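Long-range contacts in cytidylyltransferase (Leptospira borgpetersenii serovar Hardjo-bovis, PDB 6OEW), which probably transfers a nucleotidyl group, most likely cytidylyl from CTP, in a metal-dependent reaction: residues Q16-S21 against L57-N62; Y197-D202 against D226-I231. All blocks are in the same frame, centred on the assembly; numbering follows the deposited sequence. Where two conformers were deposited one is given.

Contact 1: residues Q16-S21 against L57-N62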
loop_
_atom_site.group_PDB
_atom_site.type_symbol
_atom_site.label_atom_id
_atom_site.label_comp_id
_atom_site.label_asym_id
_atom_site.label_seq_id
_atom_site.Cartn_x
_atom_site.Cartn_y
_atom_site.Cartn_z
ATOM N N GLN A 16 -4.994 2.932 3.273
ATOM C CA GLN A 16 -6.168 3.651 2.799
ATOM C C GLN A 16 -6.943 2.783 1.815
ATOM O O GLN A 16 -6.371 2.192 0.889
ATOM C CB GLN A 16 -5.777 4.989 2.167
ATOM C CG GLN A 16 -4.823 4.868 1.001
ATOM C CD GLN A 16 -4.625 6.194 0.294
ATOM O OE1 GLN A 16 -3.733 6.962 0.632
ATOM N NE2 GLN A 16 -5.476 6.469 -0.697
ATOM N N ALA A 17 -8.246 2.670 2.042
ATOM C CA ALA A 17 -9.076 1.841 1.177
ATOM C C ALA A 17 -10.490 2.376 1.234
ATOM O O ALA A 17 -10.933 2.858 2.279
ATOM C CB ALA A 17 -9.078 0.369 1.604
ATOM N N ARG A 18 -11.191 2.308 0.103
ATOM C CA ARG A 18 -12.583 2.733 0.062
ATOM C C ARG A 18 -13.298 2.014 -1.073
ATOM O O ARG A 18 -12.681 1.613 -2.065
ATOM C CB ARG A 18 -12.737 4.253 -0.132
ATOM C CG ARG A 18 -12.337 4.719 -1.526
ATOM C CD ARG A 18 -12.374 6.235 -1.630
ATOM N NE ARG A 18 -13.737 6.756 -1.537
ATOM C CZ ARG A 18 -14.066 8.036 -1.692
ATOM N NH1 ARG A 18 -13.126 8.941 -1.933
ATOM N NH2 ARG A 18 -15.344 8.411 -1.604
ATOM N N MET A 19 -14.617 1.863 -0.902
ATOM C CA MET A 19 -15.442 1.229 -1.925
ATOM C C MET A 19 -15.590 2.137 -3.135
ATOM O O MET A 19 -15.513 1.675 -4.279
ATOM C CB MET A 19 -16.822 0.875 -1.346
ATOM C CG MET A 19 -16.775 -0.307 -0.338
ATOM S SD MET A 19 -16.446 -1.894 -1.148
ATOM C CE MET A 19 -18.088 -2.161 -1.894
ATOM N N GLY A 20 -15.771 3.434 -2.905
ATOM C CA GLY A 20 -15.955 4.375 -3.997
ATOM C C GLY A 20 -14.651 4.821 -4.624
ATOM O O GLY A 20 -14.452 6.020 -4.853
ATOM N N SER A 21 -13.751 3.869 -4.892
ATOM C CA SER A 21 -12.475 4.208 -5.499
ATOM C C SER A 21 -12.683 4.804 -6.887
ATOM O O SER A 21 -13.642 4.487 -7.592
ATOM C CB SER A 21 -11.552 2.974 -5.572
ATOM O OG SER A 21 -12.173 1.825 -6.186
ATOM N N LEU A 57 -7.793 2.756 6.907
ATOM C CA LEU A 57 -8.283 4.123 6.919
ATOM C C LEU A 57 -9.271 4.245 5.767
ATOM O O LEU A 57 -8.875 4.166 4.602
ATOM C CB LEU A 57 -7.155 5.121 6.734
ATOM C CG LEU A 57 -6.296 5.540 7.936
ATOM C CD1 LEU A 57 -5.725 4.312 8.654
ATOM C CD2 LEU A 57 -5.208 6.457 7.421
ATOM N N THR A 58 -10.539 4.491 6.083
ATOM C CA THR A 58 -11.537 4.577 5.021
ATOM C C THR A 58 -12.389 5.827 5.252
ATOM O O THR A 58 -12.006 6.699 6.042
ATOM C CB THR A 58 -12.359 3.276 4.973
ATOM O OG1 THR A 58 -13.189 3.247 3.793
ATOM C CG2 THR A 58 -13.221 3.118 6.235
ATOM N N THR A 59 -13.510 5.971 4.545
ATOM C CA THR A 59 -14.337 7.159 4.695
ATOM C C THR A 59 -15.503 6.878 5.635
ATOM O O THR A 59 -15.752 5.743 6.041
ATOM C CB THR A 59 -14.903 7.658 3.351
ATOM O OG1 THR A 59 -16.130 6.971 3.096
ATOM C CG2 THR A 59 -13.927 7.381 2.193
ATOM N N GLU A 60 -16.245 7.935 5.930
ATOM C CA GLU A 60 -17.442 7.872 6.756
ATOM C C GLU A 60 -18.702 7.590 5.952
ATOM O O GLU A 60 -19.793 7.529 6.537
ATOM C CB GLU A 60 -17.620 9.186 7.522
ATOM C CG GLU A 60 -16.410 9.528 8.410
ATOM C CD GLU A 60 -16.664 10.737 9.301
ATOM O OE1 GLU A 60 -15.840 11.684 9.302
ATOM O OE2 GLU A 60 -17.692 10.735 10.001
ATOM N N GLU A 61 -18.578 7.432 4.640
ATOM C CA GLU A 61 -19.753 7.185 3.818
ATOM C C GLU A 61 -20.293 5.783 4.080
ATOM O O GLU A 61 -19.546 4.845 4.379
ATOM C CB GLU A 61 -19.415 7.383 2.342
ATOM C CG GLU A 61 -19.119 8.846 2.021
ATOM C CD GLU A 61 -18.742 9.087 0.575
ATOM O OE1 GLU A 61 -18.939 8.188 -0.272
ATOM O OE2 GLU A 61 -18.251 10.199 0.286
ATOM N N ASN A 62 -21.621 5.659 3.977
ATOM C CA ASN A 62 -22.292 4.398 4.293
ATOM C C ASN A 62 -21.727 3.223 3.501
ATOM O O ASN A 62 -21.673 2.099 4.019
ATOM C CB ASN A 62 -23.798 4.537 4.048
ATOM C CG ASN A 62 -24.492 5.328 5.159
ATOM O OD1 ASN A 62 -24.065 5.308 6.321
ATOM N ND2 ASN A 62 -25.554 6.026 4.806
#

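Contact 2: residues Y197-D202 against D226-I231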
loop_
_atom_site.group_PDB
_atom_site.type_symbol
_atom_site.label_atom_id
_atom_site.label_comp_id
_atom_site.label_asym_id
_atom_site.label_seq_id
_atom_site.Cartn_x
_atom_site.Cartn_y
_atom_site.Cartn_z
ATOM N N TYR A 197 5.755 -5.214 -15.010
ATOM C CA TYR A 197 4.641 -6.002 -14.502
ATOM C C TYR A 197 3.692 -5.121 -13.701
ATOM O O TYR A 197 4.118 -4.292 -12.892
ATOM C CB TYR A 197 5.138 -7.164 -13.644
ATOM C CG TYR A 197 5.976 -8.155 -14.418
ATOM C CD1 TYR A 197 5.401 -8.983 -15.387
ATOM C CD2 TYR A 197 7.341 -8.257 -14.195
ATOM C CE1 TYR A 197 6.182 -9.888 -16.104
ATOM C CE2 TYR A 197 8.123 -9.156 -14.901
ATOM C CZ TYR A 197 7.543 -9.968 -15.851
ATOM O OH TYR A 197 8.326 -10.861 -16.553
ATOM N N ARG A 198 2.403 -5.308 -13.927
ATOM C CA ARG A 198 1.378 -4.530 -13.246
ATOM C C ARG A 198 0.581 -5.458 -12.343
ATOM O O ARG A 198 -0.156 -6.319 -12.823
ATOM C CB ARG A 198 0.460 -3.843 -14.250
ATOM C CG ARG A 198 -0.674 -3.091 -13.568
ATOM C CD ARG A 198 -1.580 -2.424 -14.622
ATOM N NE ARG A 198 -0.928 -1.259 -15.215
ATOM C CZ ARG A 198 -0.956 -0.034 -14.687
ATOM N NH1 ARG A 198 -1.607 0.204 -13.543
ATOM N NH2 ARG A 198 -0.328 0.962 -15.305
ATOM N N LEU A 199 0.726 -5.280 -11.037
ATOM C CA LEU A 199 0.073 -6.154 -10.073
ATOM C C LEU A 199 -0.800 -5.354 -9.113
ATOM O O LEU A 199 -1.074 -5.791 -7.992
ATOM C CB LEU A 199 1.126 -6.994 -9.331
ATOM C CG LEU A 199 1.910 -7.912 -10.287
ATOM C CD1 LEU A 199 3.065 -8.623 -9.594
ATOM C CD2 LEU A 199 0.981 -8.922 -10.953
ATOM N N THR A 200 -1.249 -4.186 -9.540
ATOM C CA THR A 200 -2.246 -3.431 -8.808
ATOM C C THR A 200 -3.608 -3.702 -9.446
ATOM O O THR A 200 -3.691 -4.292 -10.534
ATOM C CB THR A 200 -1.877 -1.943 -8.827
ATOM O OG1 THR A 200 -2.835 -1.187 -8.084
ATOM C CG2 THR A 200 -1.773 -1.446 -10.242
ATOM N N ILE A 201 -4.680 -3.364 -8.733
ATOM C CA ILE A 201 -6.028 -3.630 -9.247
ATOM C C ILE A 201 -6.730 -2.300 -9.500
ATOM O O ILE A 201 -7.099 -1.568 -8.569
ATOM C CB ILE A 201 -6.844 -4.547 -8.322
ATOM C CG1 ILE A 201 -8.251 -4.730 -8.909
ATOM C CG2 ILE A 201 -6.864 -4.037 -6.858
ATOM C CD1 ILE A 201 -8.875 -6.037 -8.553
ATOM N N ASP A 202 -6.878 -1.981 -10.781
ATOM C CA ASP A 202 -7.634 -0.844 -11.249
ATOM C C ASP A 202 -8.593 -1.199 -12.372
ATOM O O ASP A 202 -9.467 -0.386 -12.675
ATOM C CB ASP A 202 -6.701 0.263 -11.746
ATOM C CG ASP A 202 -5.946 0.938 -10.625
ATOM O OD1 ASP A 202 -6.601 1.474 -9.692
ATOM O OD2 ASP A 202 -4.699 0.931 -10.697
ATOM N N ASP A 226 9.007 -15.014 -5.458
ATOM C CA ASP A 226 8.310 -16.226 -5.908
ATOM C C ASP A 226 7.288 -15.894 -6.988
ATOM O O ASP A 226 7.141 -16.629 -7.971
ATOM C CB ASP A 226 7.572 -16.918 -4.758
ATOM C CG ASP A 226 8.482 -17.337 -3.635
ATOM O OD1 ASP A 226 7.991 -17.415 -2.484
ATOM O OD2 ASP A 226 9.676 -17.562 -3.896
ATOM N N LEU A 227 6.580 -14.783 -6.800
ATOM C CA LEU A 227 5.508 -14.359 -7.696
ATOM C C LEU A 227 6.048 -13.980 -9.068
ATOM O O LEU A 227 5.482 -14.368 -10.099
ATOM C CB LEU A 227 4.769 -13.179 -7.059
ATOM C CG LEU A 227 3.643 -12.496 -7.840
ATOM C CD1 LEU A 227 2.514 -13.477 -8.102
ATOM C CD2 LEU A 227 3.119 -11.267 -7.087
ATOM N N ILE A 228 7.129 -13.201 -9.103
ATOM C CA ILE A 228 7.732 -12.840 -10.381
ATOM C C ILE A 228 8.270 -14.074 -11.091
ATOM O O ILE A 228 8.167 -14.193 -12.316
ATOM C CB ILE A 228 8.828 -11.779 -10.181
ATOM C CG1 ILE A 228 8.267 -10.572 -9.422
ATOM C CG2 ILE A 228 9.420 -11.364 -11.526
ATOM C CD1 ILE A 228 7.059 -9.931 -10.090
ATOM N N GLU A 229 8.856 -15.019 -10.342
ATOM C CA GLU A 229 9.381 -16.221 -10.987
ATOM C C GLU A 229 8.265 -17.065 -11.584
ATOM O O GLU A 229 8.430 -17.641 -12.662
ATOM C CB GLU A 229 10.214 -17.040 -10.000
ATOM C CG GLU A 229 11.573 -16.425 -9.700
ATOM C CD GLU A 229 12.417 -16.208 -10.953
ATOM O OE1 GLU A 229 12.331 -17.030 -11.895
ATOM O OE2 GLU A 229 13.162 -15.207 -10.999
ATOM N N VAL A 230 7.113 -17.131 -10.915
ATOM C CA VAL A 230 5.981 -17.876 -11.463
ATOM C C VAL A 230 5.431 -17.189 -12.715
ATOM O O VAL A 230 5.084 -17.855 -13.697
ATOM C CB VAL A 230 4.896 -18.064 -10.384
ATOM C CG1 VAL A 230 3.544 -18.316 -11.012
ATOM C CG2 VAL A 230 5.261 -19.225 -9.479
ATOM N N ILE A 231 5.339 -15.855 -12.698
ATOM C CA ILE A 231 4.929 -15.103 -13.886
ATOM C C ILE A 231 5.922 -15.316 -15.024
ATOM O O ILE A 231 5.534 -15.492 -16.190
ATOM C CB ILE A 231 4.773 -13.606 -13.550
ATOM C CG1 ILE A 231 3.598 -13.363 -12.593
ATOM C CG2 ILE A 231 4.613 -12.787 -14.824
ATOM C CD1 ILE A 231 3.579 -11.969 -11.937
HETATM O O HOH W 1 6.566 -13.244 -17.931
#

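Contact 1: residues Q16-S21 against L57-N62
The guanidinium of R18 lies between two groups: the methyl CG2 of T59 sits over one face, 3.7 Å above the plane and displaced toward the rim, while the carbonyl oxygen of G20 stands off the opposite face. At its edge, near the plane, the carboxylate of E61 approaches. In the conformer described this makes a long salt bridge, 3.8 Å from R18 NH2 to E61 OE1, which is doubtful because E61 takes two conformers. The setting is the parallel part of the mixed sheet of a GT-A-type, Rossmann-like fold, where strands 11-16 and 54-59 run side by side and then part into loops. Their last rung pairs Q16 with L57: A17 N donates to L57 O over 3.0 Å, nearly straight at 161°, and the CA-H of Q16 leans on the same oxygen. R18 is steered back over T59 by its first torsion, which sets CG between the backbone N and the carbonyl carbon (chi1 70°), and by a bend at chi3. T59 has its own anchorage: its hydroxyl accepts from E61 N in an ST turn, 2.9 Å from E61 N to T59 OG1, and is also bonded to D64, which in addition receives M19 N. The turn thus helps to fix both the methyl and the backbone that carries E61. Q16 OE1 is hydrogen-bonded to R104, and the Q16 side chain lies about 7 Å from that of D108, known to bind magnesium in a structure of this protein. Beyond the last rung a side chain takes over from the backbone: T58 OG1 donates to A17 O over 2.7 Å, tilted just 17° from the carbonyl plane of A17.

Contact 2: residues Y197-D202 against D226-I231
This is a buried, apolar contact between a loop and a helix: the irregular segment 197-202, which leads from strand 185-187 into helix 204-214, rests its alternate side chains Y197 and L199 against one side of helix 224-233. Close packing of hydrocarbon groups carries it. L199 is central to it. Its branch CD1 meets L227 CD2 tip to tip at 3.6 Å and also approaches the CD1 methyls of I228 and I231, so that one leucine branch touches three residues spaced along a single side of the helix. L227 reaches this meeting point because its CG is anti to the backbone N (chi1 177°), which brings its end nearer to the loop than its first bond would suggest. Y197 packs differently. The side chains of Y197 and I231 pass each other running in opposite directions, with Y197 CE1 3.5 Å from I231 CG2, and the CG2 methyl of I228 lies 4.2 Å from Y197 CE2; both methyls meet the ring obliquely. The phenol end turns polar: Y197 OH is hydrogen-bonded to K232, and a water lies 3.3 Å from Y197 OH while donating to I231 O over 3.0 Å. Thus a bridging water joins the loop to the helix beside the apolar layer. T200 OG1 is hydrogen-bonded to the backbone oxygen of D108, next to the magnesium site after strand 101-106. Around the contact, L227 also touches C213 of helix 204-214, and I201, farther along the loop, packs on Y207 and L210 of that same helix.

Overall arrangement
The two contacts follow one another along the chain, contact 1 closing before contact 2 opens, and both belong to a single cytidylyltransferase family region. Their centres stand 25 Å apart, with nearest atoms about 7 Å from each other and no direct touch. Contact 1 lies where parallel strands 11-16 and 54-59 of the mixed sheet separate; contact 2 binds a loop to helix 224-233 in the C-terminal part. Both lie near the magnesium site: the side chains of Q16 and L199 are about 7 and 10 Å from that of D108, a known magnesium-binding residue, and about 7 and 11 Å from the bound magnesium ion. This is consistent with both loops helping to border the probable active-site region.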